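Local coordinates for protein phosphoribosylaminoimidazole-succinocarboxamide synthase (Pyrococcus horikoshii, PDB 3U55) that catalyses the ATP-dependent joining of L-aspartate to a carboxylated aminoimidazole ribonucleotide, giving SAICAR in de novo purine biosynthesis, at residues D219-E222 / A223-I227. Sequence-based numbering, arbitrary orientation.
Sequences DLIE and AYKEI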
loop_
_atom_site.group_PDB
_atom_site.type_symbol
_atom_site.label_atom_id
_atom_site.label_comp_id
_atom_site.label_asym_id
_atom_site.label_seq_id
_atom_site.Cartn_x
_atom_site.Cartn_y
_atom_site.Cartn_z
ATOM N N ASP A 219 -3.870 31.607 11.044
ATOM C CA ASP A 219 -4.398 31.376 12.380
ATOM C C ASP A 219 -5.319 30.157 12.348
ATOM O O ASP A 219 -6.386 30.197 11.716
ATOM C CB ASP A 219 -5.157 32.624 12.843
ATOM C CG ASP A 219 -5.543 32.576 14.309
ATOM O OD1 ASP A 219 -6.448 31.796 14.678
ATOM O OD2 ASP A 219 -4.958 33.349 15.094
ATOM N N LEU A 220 -4.898 29.081 13.017
ATOM C CA LEU A 220 -5.670 27.833 13.045
ATOM C C LEU A 220 -7.093 28.034 13.560
ATOM O O LEU A 220 -8.052 27.558 12.946
ATOM C CB LEU A 220 -4.961 26.734 13.859
ATOM C CG LEU A 220 -5.745 25.409 13.999
ATOM C CD1 LEU A 220 -4.871 24.193 13.785
ATOM C CD2 LEU A 220 -6.507 25.293 15.322
ATOM N N ILE A 221 -7.223 28.724 14.692
ATOM C CA ILE A 221 -8.533 28.936 15.303
ATOM C C ILE A 221 -9.472 29.688 14.352
ATOM O O ILE A 221 -10.636 29.315 14.198
ATOM C CB ILE A 221 -8.420 29.626 16.691
ATOM C CG1 ILE A 221 -7.933 28.622 17.746
ATOM C CG2 ILE A 221 -9.749 30.262 17.111
ATOM C CD1 ILE A 221 -8.825 27.378 17.913
ATOM N N GLU A 222 -8.950 30.723 13.695
ATOM C CA GLU A 222 -9.742 31.483 12.723
ATOM C C GLU A 222 -10.215 30.612 11.554
ATOM O O GLU A 222 -11.356 30.745 11.108
ATOM C CB GLU A 222 -8.982 32.716 12.221
ATOM C CG GLU A 222 -8.690 33.764 13.301
ATOM C CD GLU A 222 -9.915 34.135 14.127
ATOM O OE1 GLU A 222 -9.895 33.892 15.355
ATOM O OE2 GLU A 222 -10.897 34.658 13.550
ATOM N N ALA A 223 -9.345 29.719 11.079
ATOM C CA ALA A 223 -9.692 28.792 10.000
ATOM C C ALA A 223 -10.799 27.820 10.428
ATOM O O ALA A 223 -11.754 27.597 9.683
ATOM C CB ALA A 223 -8.456 28.036 9.514
ATOM N N TYR A 224 -10.681 27.271 11.639
ATOM C CA TYR A 224 -11.665 26.318 12.166
ATOM C C TYR A 224 -13.003 26.999 12.466
ATOM O O TYR A 224 -14.065 26.391 12.297
ATOM C CB TYR A 224 -11.134 25.616 13.427
ATOM C CG TYR A 224 -10.119 24.501 13.205
ATOM C CD1 TYR A 224 -9.138 24.591 12.209
ATOM C CD2 TYR A 224 -10.121 23.368 14.022
ATOM C CE1 TYR A 224 -8.193 23.573 12.023
ATOM C CE2 TYR A 224 -9.187 22.349 13.844
ATOM C CZ TYR A 224 -8.226 22.459 12.848
ATOM O OH TYR A 224 -7.309 21.444 12.674
ATOM N N LYS A 225 -12.943 28.256 12.913
ATOM C CA LYS A 225 -14.149 29.065 13.125
ATOM C C LYS A 225 -14.885 29.290 11.810
ATOM O O LYS A 225 -16.114 29.203 11.759
ATOM C CB LYS A 225 -13.807 30.427 13.736
ATOM C CG LYS A 225 -13.545 30.422 15.231
ATOM C CD LYS A 225 -13.129 31.818 15.692
ATOM C CE LYS A 225 -13.060 31.921 17.202
ATOM N NZ LYS A 225 -12.627 33.276 17.646
ATOM N N GLU A 226 -14.120 29.579 10.757
ATOM C CA GLU A 226 -14.668 29.870 9.434
ATOM C C GLU A 226 -15.456 28.668 8.918
ATOM O O GLU A 226 -16.571 28.823 8.419
ATOM C CB GLU A 226 -13.543 30.240 8.461
ATOM C CG GLU A 226 -13.783 31.532 7.682
ATOM C CD GLU A 226 -14.407 31.304 6.319
ATOM O OE1 GLU A 226 -15.607 31.618 6.146
ATOM O OE2 GLU A 226 -13.691 30.820 5.416
ATOM N N ILE A 227 -14.872 27.477 9.057
ATOM C CA ILE A 227 -15.558 26.220 8.747
ATOM C C ILE A 227 -16.857 26.106 9.537
ATOM O O ILE A 227 -17.918 25.852 8.961
ATOM C CB ILE A 227 -14.652 24.981 9.026
ATOM C CG1 ILE A 227 -13.531 24.882 7.989
ATOM C CG2 ILE A 227 -15.473 23.686 9.060
ATOM C CD1 ILE A 227 -13.996 24.523 6.564
#
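Leu220 lays its branched end over one face of the Tyr224 ring, one helical turn along the chain, in a CH-pi contact. Its CD2 stands 4.0 Å from the ring centroid, only 5° off the normal, while Leu220 CG comes within 3.6 Å of Tyr224 CE1. The leucine reaches the ring because its CG lies anti to the backbone N (chi1 177°), and Tyr224 N also donates to Leu220 O. Were Tyr224 an alanine, Leu220 CD2 would probably lose the ring face beneath it and Asp195, hydrogen-bonded to the tyrosine OH, would be left without that partner. On another side of the turn Glu222 and Lys225, three residues apart, send their side chains out alongside one another; the glutamate kinks at its second torsion while the lysine stretches straight past CG, and Glu222 OE1 comes to 3.6 Å from Lys225 NZ, a long salt bridge. Lys225 CE also passes 3.7 Å from Ile221 CG2. The helix starts at Asp219, its N-cap: OD1 accepts from Glu222 N at 2.9 Å, meeting it on the anti side of the carboxylate, and so occupies an amide of the first turn. This first part of helix 220-232 packs through Leu220 and Tyr224 on Lys45 of helix 45-62, with Tyr224 reaching Leu48 and Asn49 as well, while Leu220 rests on Phe213 and Ala223 on Val212, both of the short helix 211-214.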